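Local coordinates for protein putative mannose-1-phosphate guanylyl transferase (PDB 2CU2) that probably transfers a guanylyl group from GTP to mannose-1-phosphate, yielding GDP-mannose, at residues A[148-153]-A[182-186]. Residues are numbered along the deposited sequence; the frame is centred on the assembly and turned at random.
Sequences YGYIRL and GYVWN
I151 and V184 form an antiparallel hydrogen-bonded pair, with I151 N to V184 O at 2.7 Å and V184 N to I151 O at 3.1 Å, the second nearly straight. The next pair, Y150 with W185, is non-hydrogen-bonded; beyond it N186 N donates to G149 O, and a water links G149 N to N186 O. The axes of the short strands 150-153 and 184-186 lie 130° apart, a strongly skewed antiparallel pair.

Y148, Y150 and W185 make an aromatic cluster. The edge of Y148 meets a face of the W185 indole, Y148 CD2 to W185 CE2 at 3.6 Å, with planes 86° apart: a T-shaped contact. W185 in turn directs its pyrrole edge at a face of Y150, offset toward the rim, and its NE1 donates to Y150 OH over 2.9 Å, the hydroxyl lying in the indole plane. In W185, CG stands anti to the carbonyl carbon (chi1 -76°), which brings the indole back alongside Y150 although its CB departs from the other strand. Since Y150 OH also bonds E145 O, a phenylalanine here would probably leave both the indole N-H and that carbonyl without this partner.

On the face shared by I151 and V184, I151 CB meets V184 CG2 at 4.1 Å, while L153 crosses V184 at about a right angle, L153 CD1 to V184 CG1 3.7 Å. R152 runs alongside Y183, its CD 3.2 Å from Y183 OH.

G182 ends helix 172-180 in a Schellman motif, and Y178 of that helix meets the rings of Y150 and Y183. Strand 150-157 also pairs with strand 160-167, whereas strand 244-249 covers L153 and V184 through L248, within the mixed sheet of the nucleotidyltransferase region.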
loop_
_atom_site.group_PDB
_atom_site.type_symbol
_atom_site.label_atom_id
_atom_site.label_comp_id
_atom_site.label_asym_id
_atom_site.label_seq_id
_atom_site.Cartn_x
_atom_site.Cartn_y
_atom_site.Cartn_z
ATOM N N TYR A 148 5.226 -1.897 -28.800
ATOM C CA TYR A 148 6.451 -1.469 -29.462
ATOM C C TYR A 148 6.281 -1.394 -30.967
ATOM O O TYR A 148 5.340 -1.951 -31.544
ATOM C CB TYR A 148 7.595 -2.445 -29.187
ATOM C CG TYR A 148 8.048 -2.544 -27.755
ATOM C CD1 TYR A 148 7.604 -1.639 -26.794
ATOM C CD2 TYR A 148 8.964 -3.524 -27.370
ATOM C CE1 TYR A 148 8.064 -1.705 -25.476
ATOM C CE2 TYR A 148 9.431 -3.599 -26.059
ATOM C CZ TYR A 148 8.977 -2.686 -25.121
ATOM O OH TYR A 148 9.437 -2.752 -23.831
ATOM N N GLY A 149 7.207 -0.686 -31.595
ATOM C CA GLY A 149 7.226 -0.606 -33.036
ATOM C C GLY A 149 8.240 -1.667 -33.429
ATOM O O GLY A 149 9.124 -2.003 -32.635
ATOM N N TYR A 150 8.113 -2.209 -34.632
ATOM C CA TYR A 150 9.036 -3.227 -35.117
ATOM C C TYR A 150 9.685 -2.752 -36.410
ATOM O O TYR A 150 9.206 -1.808 -37.037
ATOM C CB TYR A 150 8.300 -4.547 -35.375
ATOM C CG TYR A 150 7.811 -5.249 -34.120
ATOM C CD1 TYR A 150 6.840 -4.668 -33.303
ATOM C CD2 TYR A 150 8.320 -6.498 -33.755
ATOM C CE1 TYR A 150 6.389 -5.310 -32.155
ATOM C CE2 TYR A 150 7.873 -7.152 -32.609
ATOM C CZ TYR A 150 6.912 -6.547 -31.816
ATOM O OH TYR A 150 6.493 -7.159 -30.670
ATOM N N ILE A 151 10.773 -3.413 -36.798
ATOM C CA ILE A 151 11.486 -3.078 -38.025
ATOM C C ILE A 151 11.738 -4.331 -38.865
ATOM O O ILE A 151 12.135 -5.367 -38.335
ATOM C CB ILE A 151 12.854 -2.443 -37.732
ATOM C CG1 ILE A 151 12.695 -1.214 -36.830
ATOM C CG2 ILE A 151 13.523 -2.053 -39.043
ATOM C CD1 ILE A 151 14.025 -0.607 -36.391
ATOM N N ARG A 152 11.509 -4.227 -40.173
ATOM C CA ARG A 152 11.740 -5.342 -41.090
ATOM C C ARG A 152 13.205 -5.308 -41.472
ATOM O O ARG A 152 13.717 -4.258 -41.854
ATOM C CB ARG A 152 10.933 -5.198 -42.385
ATOM C CG ARG A 152 9.438 -5.064 -42.243
ATOM C CD ARG A 152 8.784 -5.305 -43.608
ATOM N NE ARG A 152 7.360 -4.989 -43.623
ATOM C CZ ARG A 152 6.869 -3.757 -43.725
ATOM N NH1 ARG A 152 7.689 -2.716 -43.824
ATOM N NH2 ARG A 152 5.556 -3.565 -43.721
ATOM N N LEU A 153 13.878 -6.447 -41.396
ATOM C CA LEU A 153 15.287 -6.491 -41.751
ATOM C C LEU A 153 15.540 -7.121 -43.113
ATOM O O LEU A 153 14.949 -8.141 -43.458
ATOM C CB LEU A 153 16.075 -7.269 -40.705
ATOM C CG LEU A 153 16.102 -6.757 -39.268
ATOM C CD1 LEU A 153 17.031 -7.659 -38.462
ATOM C CD2 LEU A 153 16.579 -5.306 -39.223
ATOM N N GLY A 182 11.082 -12.634 -38.507
ATOM C CA GLY A 182 12.425 -12.093 -38.328
ATOM C C GLY A 182 12.419 -10.587 -38.024
ATOM O O GLY A 182 13.429 -9.902 -38.114
ATOM N N TYR A 183 11.228 -10.061 -37.683
ATOM C CA TYR A 183 11.128 -8.654 -37.315
ATOM C C TYR A 183 11.804 -8.373 -35.970
ATOM O O TYR A 183 11.829 -9.205 -35.073
ATOM C CB TYR A 183 9.647 -8.282 -37.242
ATOM C CG TYR A 183 9.080 -8.191 -38.614
ATOM C CD1 TYR A 183 9.556 -9.030 -39.618
ATOM C CD2 TYR A 183 8.071 -7.272 -38.903
ATOM C CE1 TYR A 183 9.022 -8.959 -40.896
ATOM C CE2 TYR A 183 7.544 -7.195 -40.183
ATOM C CZ TYR A 183 8.018 -8.031 -41.177
ATOM O OH TYR A 183 7.488 -7.968 -42.452
ATOM N N VAL A 184 12.396 -7.169 -35.838
ATOM C CA VAL A 184 13.004 -6.806 -34.559
ATOM C C VAL A 184 12.376 -5.538 -33.965
ATOM O O VAL A 184 11.706 -4.774 -34.645
ATOM C CB VAL A 184 14.506 -6.594 -34.782
ATOM C CG1 VAL A 184 15.146 -7.886 -35.286
ATOM C CG2 VAL A 184 14.741 -5.487 -35.791
ATOM N N TRP A 185 12.571 -5.366 -32.635
ATOM C CA TRP A 185 12.015 -4.199 -31.949
ATOM C C TRP A 185 12.769 -2.924 -32.340
ATOM O O TRP A 185 13.990 -2.898 -32.459
ATOM C CB TRP A 185 12.130 -4.404 -30.431
ATOM C CG TRP A 185 11.123 -5.359 -29.896
ATOM C CD1 TRP A 185 9.831 -5.637 -30.405
ATOM C CD2 TRP A 185 11.241 -6.106 -28.652
ATOM N NE1 TRP A 185 9.135 -6.502 -29.612
ATOM C CE2 TRP A 185 10.030 -6.817 -28.466
ATOM C CE3 TRP A 185 12.258 -6.223 -27.693
ATOM C CZ2 TRP A 185 9.876 -7.635 -27.356
ATOM C CZ3 TRP A 185 12.108 -7.039 -26.578
ATOM C CH2 TRP A 185 10.904 -7.746 -26.413
ATOM N N ASN A 186 11.994 -1.842 -32.570
ATOM C CA ASN A 186 12.595 -0.525 -32.768
ATOM C C ASN A 186 13.098 0.026 -31.429
ATOM O O ASN A 186 12.339 0.238 -30.493
ATOM C CB ASN A 186 11.502 0.398 -33.324
ATOM C CG ASN A 186 12.070 1.747 -33.692
ATOM O OD1 ASN A 186 12.946 2.298 -33.029
ATOM N ND2 ASN A 186 11.495 2.321 -34.764
HETATM O O HOH W 1 9.591 0.367 -30.122
HETATM O O HOH W 2 8.738 0.794 -35.871
#